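Local coordinates for protein endo-beta-1,2-glucanase (Talaromyces funiculosus, PDB 6IMV) that hydrolyses internal beta-1,2-glucosidic linkages of beta-1,2-glucan and is captured here with sophorose, a beta-1,2-linked glucose disaccharide, at residues 44-49 / 412-417; 89-94 / 177-182; 102-107 / 113-118. All coordinates share one frame; numbering follows the deposited sequence.

Contact 1. Residues 44-49 / 412-417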
loop_
_atom_site.group_PDB
_atom_site.type_symbol
_atom_site.label_atom_id
_atom_site.label_comp_id
_atom_site.label_asym_id
_atom_site.label_seq_id
_atom_site.Cartn_x
_atom_site.Cartn_y
_atom_site.Cartn_z
ATOM N N PHE A 44 10.301 4.836 12.050
ATOM C CA PHE A 44 10.379 3.569 11.316
ATOM C C PHE A 44 11.471 3.656 10.242
ATOM O O PHE A 44 12.111 2.643 9.909
ATOM C CB PHE A 44 9.022 3.221 10.707
ATOM C CG PHE A 44 8.969 1.949 9.895
ATOM C CD1 PHE A 44 9.362 0.736 10.441
ATOM C CD2 PHE A 44 8.464 1.953 8.606
ATOM C CE1 PHE A 44 9.276 -0.439 9.709
ATOM C CE2 PHE A 44 8.380 0.779 7.871
ATOM C CZ PHE A 44 8.785 -0.414 8.424
ATOM N N HIS A 45 11.680 4.870 9.710
ATOM C CA HIS A 45 12.611 5.102 8.609
ATOM C C HIS A 45 14.043 5.177 9.149
ATOM O O HIS A 45 14.573 6.271 9.350
ATOM C CB HIS A 45 12.238 6.372 7.833
ATOM C CG HIS A 45 13.001 6.514 6.561
ATOM N ND1 HIS A 45 14.221 7.153 6.503
ATOM C CD2 HIS A 45 12.740 6.076 5.312
ATOM C CE1 HIS A 45 14.670 7.121 5.265
ATOM N NE2 HIS A 45 13.776 6.473 4.512
ATOM N N GLN A 46 14.639 4.005 9.373
ATOM C CA GLN A 46 16.011 3.865 9.857
ATOM C C GLN A 46 16.614 2.588 9.261
ATOM O O GLN A 46 15.903 1.613 8.993
ATOM C CB GLN A 46 16.069 3.734 11.383
ATOM C CG GLN A 46 15.533 4.934 12.143
ATOM C CD GLN A 46 15.793 4.813 13.628
ATOM O OE1 GLN A 46 16.946 4.767 14.052
ATOM N NE2 GLN A 46 14.731 4.786 14.428
ATOM N N ASN A 47 17.938 2.605 9.081
ATOM C CA ASN A 47 18.708 1.446 8.676
ATOM C C ASN A 47 18.447 0.296 9.654
ATOM O O ASN A 47 18.347 0.515 10.862
ATOM C CB ASN A 47 20.206 1.759 8.610
ATOM C CG ASN A 47 20.999 0.586 8.088
ATOM O OD1 ASN A 47 20.714 0.086 7.009
ATOM N ND2 ASN A 47 21.964 0.110 8.861
ATOM N N ASN A 48 18.311 -0.918 9.106
ATOM C CA ASN A 48 18.115 -2.172 9.846
ATOM C C ASN A 48 16.715 -2.251 10.470
ATOM O O ASN A 48 16.391 -3.253 11.100
ATOM C CB ASN A 48 19.184 -2.405 10.921
ATOM C CG ASN A 48 20.447 -3.029 10.370
ATOM O OD1 ASN A 48 21.282 -2.342 9.788
ATOM N ND2 ASN A 48 20.612 -4.324 10.561
ATOM N N ILE A 49 15.889 -1.213 10.304
ATOM C CA ILE A 49 14.512 -1.239 10.792
ATOM C C ILE A 49 13.562 -1.427 9.602
ATOM O O ILE A 49 12.775 -2.374 9.602
ATOM C CB ILE A 49 14.176 0.033 11.593
ATOM C CG1 ILE A 49 15.145 0.258 12.762
ATOM C CG2 ILE A 49 12.726 -0.005 12.053
ATOM C CD1 ILE A 49 15.112 -0.813 13.820
ATOM N N ASN A 412 4.824 2.205 19.673
ATOM C CA ASN A 412 6.216 1.900 19.946
ATOM C C ASN A 412 7.068 3.091 19.488
ATOM O O ASN A 412 6.537 4.022 18.890
ATOM C CB ASN A 412 6.626 0.590 19.266
ATOM C CG ASN A 412 6.403 0.616 17.772
ATOM O OD1 ASN A 412 7.179 1.223 17.037
ATOM N ND2 ASN A 412 5.355 -0.046 17.313
ATOM N N ILE A 413 8.382 3.018 19.729
ATOM C CA ILE A 413 9.320 4.113 19.401
ATOM C C ILE A 413 9.528 4.241 17.889
ATOM O O ILE A 413 10.284 5.117 17.458
ATOM C CB ILE A 413 10.673 3.946 20.121
ATOM C CG1 ILE A 413 11.372 2.625 19.787
ATOM C CG2 ILE A 413 10.515 4.134 21.620
ATOM C CD1 ILE A 413 12.831 2.599 20.184
ATOM N N TYR A 414 8.867 3.388 17.094
ATOM C CA TYR A 414 8.854 3.513 15.631
ATOM C C TYR A 414 7.432 3.788 15.117
ATOM O O TYR A 414 7.160 3.593 13.923
ATOM C CB TYR A 414 9.427 2.242 14.994
ATOM C CG TYR A 414 10.647 1.679 15.681
ATOM C CD1 TYR A 414 11.921 2.128 15.369
ATOM C CD2 TYR A 414 10.524 0.703 16.665
ATOM C CE1 TYR A 414 13.043 1.620 16.012
ATOM C CE2 TYR A 414 11.631 0.173 17.300
ATOM C CZ TYR A 414 12.893 0.636 16.974
ATOM O OH TYR A 414 13.970 0.113 17.619
ATOM N N GLY A 415 6.541 4.249 16.005
ATOM C CA GLY A 415 5.151 4.593 15.655
ATOM C C GLY A 415 4.180 3.482 16.019
ATOM O O GLY A 415 4.330 2.850 17.058
ATOM N N SER A 416 3.184 3.253 15.157
ATOM C CA SER A 416 2.136 2.254 15.417
ATOM C C SER A 416 2.705 0.833 15.307
ATOM O O SER A 416 3.669 0.565 14.558
ATOM C CB SER A 416 0.949 2.441 14.507
ATOM O OG SER A 416 1.291 2.233 13.139
ATOM N N THR A 417 2.095 -0.071 16.080
ATOM C CA THR A 417 2.388 -1.495 16.054
ATOM C C THR A 417 1.514 -2.167 14.982
ATOM O O THR A 417 0.413 -1.676 14.670
ATOM C CB THR A 417 2.176 -2.077 17.456
ATOM O OG1 THR A 417 2.913 -1.295 18.396
ATOM C CG2 THR A 417 2.596 -3.522 17.573
#

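Contact 2. Residues 89-94 / 177-182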
loop_
_atom_site.group_PDB
_atom_site.type_symbol
_atom_site.label_atom_id
_atom_site.label_comp_id
_atom_site.label_asym_id
_atom_site.label_seq_id
_atom_site.Cartn_x
_atom_site.Cartn_y
_atom_site.Cartn_z
ATOM N N LEU A 89 6.458 7.930 -0.577
ATOM C CA LEU A 89 6.878 8.824 0.511
ATOM C C LEU A 89 7.965 9.771 -0.016
ATOM O O LEU A 89 7.913 10.977 0.234
ATOM C CB LEU A 89 7.380 7.976 1.680
ATOM C CG LEU A 89 7.790 8.678 2.973
ATOM C CD1 LEU A 89 9.220 9.168 2.918
ATOM C CD2 LEU A 89 6.859 9.807 3.363
ATOM N N TYR A 90 8.944 9.207 -0.738
ATOM C CA TYR A 90 10.070 9.974 -1.264
ATOM C C TYR A 90 9.618 10.982 -2.329
ATOM O O TYR A 90 10.250 12.029 -2.472
ATOM C CB TYR A 90 11.164 9.054 -1.812
ATOM C CG TYR A 90 11.886 8.217 -0.787
ATOM C CD1 TYR A 90 11.911 8.546 0.558
ATOM C CD2 TYR A 90 12.562 7.078 -1.183
ATOM C CE1 TYR A 90 12.574 7.749 1.478
ATOM C CE2 TYR A 90 13.235 6.276 -0.278
ATOM C CZ TYR A 90 13.251 6.616 1.059
ATOM O OH TYR A 90 13.907 5.813 1.937
ATOM N N ALA A 91 8.547 10.672 -3.069
ATOM C CA ALA A 91 8.001 11.593 -4.061
ATOM C C ALA A 91 7.526 12.871 -3.357
ATOM O O ALA A 91 7.854 13.976 -3.797
ATOM C CB ALA A 91 6.905 10.933 -4.859
ATOM N N HIS A 92 6.817 12.716 -2.231
ATOM C CA HIS A 92 6.352 13.867 -1.453
ATOM C C HIS A 92 7.542 14.613 -0.835
ATOM O O HIS A 92 7.575 15.848 -0.843
ATOM C CB HIS A 92 5.332 13.432 -0.395
ATOM C CG HIS A 92 4.029 12.991 -0.974
ATOM N ND1 HIS A 92 3.160 13.873 -1.595
ATOM C CD2 HIS A 92 3.445 11.774 -1.040
ATOM C CE1 HIS A 92 2.095 13.215 -2.008
ATOM N NE2 HIS A 92 2.247 11.925 -1.684
ATOM N N ALA A 93 8.501 13.855 -0.286
ATOM C CA ALA A 93 9.659 14.415 0.397
ATOM C C ALA A 93 10.474 15.288 -0.569
ATOM O O ALA A 93 10.827 16.427 -0.230
ATOM C CB ALA A 93 10.508 13.323 0.991
ATOM N N ILE A 94 10.762 14.765 -1.766
ATOM C CA ILE A 94 11.619 15.491 -2.714
ATOM C C ILE A 94 10.887 16.733 -3.254
ATOM O O ILE A 94 11.539 17.658 -3.678
ATOM C CB ILE A 94 12.136 14.597 -3.862
ATOM C CG1 ILE A 94 13.428 15.184 -4.445
ATOM C CG2 ILE A 94 11.077 14.379 -4.928
ATOM C CD1 ILE A 94 14.230 14.219 -5.269
ATOM N N ILE A 177 9.274 10.623 -10.352
ATOM C CA ILE A 177 9.912 11.280 -11.489
ATOM C C ILE A 177 9.311 12.676 -11.656
ATOM O O ILE A 177 10.058 13.648 -11.791
ATOM C CB ILE A 177 9.778 10.437 -12.770
ATOM C CG1 ILE A 177 10.715 9.229 -12.730
ATOM C CG2 ILE A 177 9.988 11.275 -14.025
ATOM C CD1 ILE A 177 10.298 8.118 -13.664
ATOM N N GLN A 178 7.971 12.755 -11.646
ATOM C CA GLN A 178 7.275 14.015 -11.782
ATOM C C GLN A 178 7.659 14.957 -10.627
ATOM O O GLN A 178 7.936 16.138 -10.861
ATOM C CB GLN A 178 5.763 13.817 -11.844
ATOM C CG GLN A 178 5.005 15.089 -12.173
ATOM C CD GLN A 178 5.418 15.655 -13.513
ATOM O OE1 GLN A 178 5.348 14.991 -14.541
ATOM N NE2 GLN A 178 5.877 16.893 -13.509
ATOM N N ALA A 179 7.659 14.442 -9.394
ATOM C CA ALA A 179 7.967 15.251 -8.215
ATOM C C ALA A 179 9.377 15.848 -8.335
ATOM O O ALA A 179 9.580 17.023 -8.072
ATOM C CB ALA A 179 7.845 14.419 -6.960
ATOM N N ALA A 180 10.342 15.010 -8.728
ATOM C CA ALA A 180 11.742 15.410 -8.843
ATOM C C ALA A 180 11.896 16.501 -9.913
ATOM O O ALA A 180 12.594 17.493 -9.690
ATOM C CB ALA A 180 12.595 14.215 -9.154
ATOM N N GLU A 181 11.221 16.323 -11.054
ATOM C CA GLU A 181 11.309 17.276 -12.165
ATOM C C GLU A 181 10.610 18.593 -11.790
ATOM O O GLU A 181 11.098 19.658 -12.160
ATOM C CB GLU A 181 10.797 16.633 -13.455
ATOM C CG GLU A 181 11.758 15.579 -13.979
ATOM C CD GLU A 181 11.261 14.701 -15.115
ATOM O OE1 GLU A 181 10.118 14.900 -15.570
ATOM O OE2 GLU A 181 12.027 13.809 -15.540
ATOM N N ASN A 182 9.550 18.523 -10.977
ATOM C CA ASN A 182 8.821 19.705 -10.523
ATOM C C ASN A 182 9.698 20.640 -9.673
ATOM O O ASN A 182 9.327 21.794 -9.514
ATOM C CB ASN A 182 7.570 19.344 -9.718
ATOM C CG ASN A 182 6.398 18.945 -10.585
ATOM O OD1 ASN A 182 6.457 19.072 -11.806
ATOM N ND2 ASN A 182 5.333 18.458 -9.963
#

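Contact 3. Residues 102-107 / 113-118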
loop_
_atom_site.group_PDB
_atom_site.type_symbol
_atom_site.label_atom_id
_atom_site.label_comp_id
_atom_site.label_asym_id
_atom_site.label_seq_id
_atom_site.Cartn_x
_atom_site.Cartn_y
_atom_site.Cartn_z
ATOM N N ARG A 102 8.149 16.170 8.155
ATOM C CA ARG A 102 7.835 15.823 9.551
ATOM C C ARG A 102 8.130 14.335 9.802
ATOM O O ARG A 102 8.595 13.983 10.872
ATOM C CB ARG A 102 6.379 16.159 9.870
ATOM C CG ARG A 102 5.935 15.787 11.276
ATOM C CD ARG A 102 6.491 16.721 12.322
ATOM N NE ARG A 102 5.812 16.494 13.591
ATOM C CZ ARG A 102 6.259 16.919 14.764
ATOM N NH1 ARG A 102 7.327 17.695 14.833
ATOM N NH2 ARG A 102 5.635 16.549 15.866
ATOM N N PHE A 103 7.855 13.493 8.797
ATOM C CA PHE A 103 8.187 12.060 8.806
ATOM C C PHE A 103 9.698 11.854 8.667
ATOM O O PHE A 103 10.306 11.191 9.512
ATOM C CB PHE A 103 7.420 11.341 7.691
ATOM C CG PHE A 103 7.699 9.864 7.549
ATOM C CD1 PHE A 103 8.811 9.414 6.852
ATOM C CD2 PHE A 103 6.830 8.918 8.074
ATOM C CE1 PHE A 103 9.057 8.057 6.701
ATOM C CE2 PHE A 103 7.079 7.560 7.926
ATOM C CZ PHE A 103 8.186 7.134 7.233
ATOM N N LEU A 104 10.293 12.391 7.592
ATOM C CA LEU A 104 11.676 12.039 7.191
ATOM C C LEU A 104 12.713 12.764 8.053
ATOM O O LEU A 104 13.775 12.213 8.321
ATOM C CB LEU A 104 11.916 12.410 5.722
ATOM C CG LEU A 104 12.081 11.269 4.722
ATOM C CD1 LEU A 104 12.767 11.774 3.459
ATOM C CD2 LEU A 104 12.865 10.101 5.303
ATOM N N SER A 105 12.438 14.026 8.403
ATOM C CA SER A 105 13.480 14.927 8.909
ATOM C C SER A 105 12.862 16.027 9.767
ATOM O O SER A 105 12.999 17.213 9.448
ATOM C CB SER A 105 14.255 15.493 7.745
ATOM O OG SER A 105 15.496 16.000 8.195
ATOM N N PRO A 106 12.149 15.670 10.866
ATOM C CA PRO A 106 11.317 16.629 11.599
ATOM C C PRO A 106 12.098 17.813 12.196
ATOM O O PRO A 106 11.587 18.938 12.240
ATOM C CB PRO A 106 10.679 15.788 12.717
ATOM C CG PRO A 106 11.611 14.589 12.859
ATOM C CD PRO A 106 12.105 14.320 11.457
ATOM N N ASN A 107 13.320 17.548 12.657
ATOM C CA ASN A 107 14.125 18.551 13.351
ATOM C C ASN A 107 14.933 19.372 12.341
ATOM O O ASN A 107 15.483 20.404 12.717
ATOM C CB ASN A 107 15.031 17.915 14.403
ATOM C CG ASN A 107 14.248 17.299 15.542
ATOM O OD1 ASN A 107 13.188 17.789 15.932
ATOM N ND2 ASN A 107 14.761 16.213 16.084
ATOM N N PRO A 113 14.318 16.590 1.197
ATOM C CA PRO A 113 14.514 16.324 -0.230
ATOM C C PRO A 113 15.848 15.630 -0.536
ATOM O O PRO A 113 15.874 14.694 -1.325
ATOM C CB PRO A 113 14.445 17.715 -0.883
ATOM C CG PRO A 113 13.615 18.525 0.094
ATOM C CD PRO A 113 14.030 18.010 1.457
ATOM N N GLY A 114 16.929 16.092 0.097
ATOM C CA GLY A 114 18.262 15.510 -0.070
ATOM C C GLY A 114 18.312 14.061 0.393
ATOM O O GLY A 114 18.949 13.224 -0.247
ATOM N N ILE A 115 17.637 13.764 1.509
ATOM C CA ILE A 115 17.568 12.398 2.034
ATOM C C ILE A 115 16.856 11.494 1.012
ATOM O O ILE A 115 17.384 10.436 0.650
ATOM C CB ILE A 115 16.909 12.349 3.427
ATOM C CG1 ILE A 115 17.766 13.053 4.485
ATOM C CG2 ILE A 115 16.608 10.908 3.829
ATOM C CD1 ILE A 115 17.020 13.388 5.775
ATOM N N ALA A 116 15.685 11.923 0.533
ATOM C CA ALA A 116 14.938 11.152 -0.467
ATOM C C ALA A 116 15.792 10.932 -1.730
ATOM O O ALA A 116 15.872 9.807 -2.246
ATOM C CB ALA A 116 13.639 11.845 -0.795
ATOM N N ALA A 117 16.439 12.001 -2.218
ATOM C CA ALA A 117 17.230 11.947 -3.455
ATOM C C ALA A 117 18.389 10.956 -3.292
ATOM O O ALA A 117 18.645 10.127 -4.156
ATOM C CB ALA A 117 17.730 13.326 -3.828
ATOM N N SER A 118 19.076 11.042 -2.159
ATOM C CA SER A 118 20.235 10.200 -1.886
ATOM C C SER A 118 19.852 8.708 -1.874
ATOM O O SER A 118 20.539 7.877 -2.500
ATOM C CB SER A 118 20.875 10.603 -0.607
ATOM O OG SER A 118 21.859 9.671 -0.245
#

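Contact 1. Residues 44-49 / 412-417
Tyr414 reaches out of a tight hairpin turn and turns its ring toward Ile49 and Gln46 of the loop 44-49. Its CG is anti to the carbonyl carbon (chi1 -42°), which swings it that way. Ile49 crosses it at about a right angle, and Ile49 CD1 lies obliquely to the ring, 3.9 Å from Tyr414 CE1. Gln46 comes to the ring edge: its chain is extended beyond CG, and Gln46 NE2 lies near the ring plane, 3.9 Å from Tyr414 CE1, while donating to Lys43 O. Phe44 meets the tyrosine near its backbone, with Phe44 CB 3.7 Å from Tyr414 O; with CG anti to the backbone N (chi1 179°) its ring leads off to an edge-to-face meeting with Trp433. An Asx turn steadies the tyrosine, Tyr414 N donating to Asn412 OD1 at 2.7 Å. A leucine in place of Tyr414 has no hydroxyl and no ring, which would probably leave Gly71 N without its mate and open a gap beside Ile49 CD1. The turn links strands 411-412 and 415-421 of the antiparallel sheet, Leu431 of strand 427-432 and Ile64 of strand 57-64 pack on Tyr414, and the loop 44-49 joins helix 30-41 to strand 51-52.

Contact 2. Residues 89-94 / 177-182
Ala179 is the bump here: its methyl pushes into a hollow on helix 80-94 whose walls are Ala91 and Ile94. The fit is tight on the backbone side, where Ala179 CB stands 3.2 Å from Ala91 O, and the two alanine methyls sit 4.2 Å apart, CB to CB. The other wall is a branch of Ile94, with CG2 3.8 Å from Ala179 CB. Ile94 is also a bump in its own right. Its CG1 is anti to the backbone N (chi1 -156°), which leaves CG2 facing the step between two successive alanines, 3.9 Å from Ala180 N, while CD1 at the end of the chain comes to 4.2 Å from Ala180 CB. The isoleucine thus spreads over Ala180 as well as Ala179. With methyls as the largest groups on three of the four touching residues, the axes of the two short segments approach to 8.3 Å and run nearly parallel, at 9°. The parallel pairing of helices 80-94 and 163-182, with the long helix 112-133 between them in the chain, is consistent with neighbours in one ring of an (alpha/alpha)6 barrel, the fold known for this family. No hydrogen bond crosses the interface; Gln178 and Asn182 pair with each other instead, NE2 of Gln178 bonding OD1 of Asn182 at 2.8 Å, and Asn182 ND2 goes on to Gln453. Leu450 of helix 448-457 also packs on Ala179, and from helix 186-210 Phe188 touches Ile94 and Ala192 touches Ala180.

Contact 3. Residues 102-107 / 113-118
Leu104 and Ile115 carry the dense half of this contact, sliding past each other in opposite directions so that branch lies against branch. Leu104 CD1 sits 4.0 Å from Ile115 CG2, and its sister methyl CD2 is almost as near to the same carbon, at 4.1 Å. CD1 also looks past the isoleucine to the helix behind it, with Ala116 CB at 4.3 Å and the backbone atom Ala116 N at 4.1 Å. One leucine methyl therefore rests on the groove between two successive residues of helix 112-133. Ile115 CG1 sits beside the backbone N (chi1 -66°), which puts CG2 anti to that N and against the leucine, while CD1 goes on toward Ser105.

That second half is looser. Only Ser105 meets the isoleucine here, with OG 3.9 Å and CB 4.0 Å from Ile115 CD1, a plain touch of a methyl on a hydroxymethyl group. The hydroxyl's own bond runs to Asn108 O, within the loop between the helices. Here the chain has just left helix 98-104, Ser105 being the first residue without helical backbone angles, and Ser105 and Ile115 both remain partly exposed. No hydrogen bond joins the two segments, and even the nearest CA atoms, those of Leu104 and Ile115, are 7.8 Å apart.

On the buried side helix 80-94 touches both segments, Ala93 meeting Leu104 and Ala116, and Tyr90 packing on Ala116. His45, in the loop after helix 30-41, covers more of Leu104, while Phe188 of helix 186-210 packs on Pro113 and Ala117.

In the fold
The two segments of contact 1, 363 residues apart, bracket both other contacts along the chain; contact 2 brackets contact 3 in the same way. Contacts 2 and 3 are close, their centres 12 Å apart: helix 80-94 of contact 2 packs on both helices of contact 3, with Ile94 against Ala117, and helix 98-104 follows it in the chain. Contact 1 lies about 15 Å from contact 3 and 23 Å from contact 2, centre to centre, yet His45 in its loop joins both, bonding Tyr90 OH and packing on Phe103. That loop thus ties the antiparallel sheet to the helices 80-94 and 98-104. A bound glucose unit lies about 10 Å from the Phe44 side chain, and the sheet carries pocket residues such as Asp60, Phe77 and Thr432.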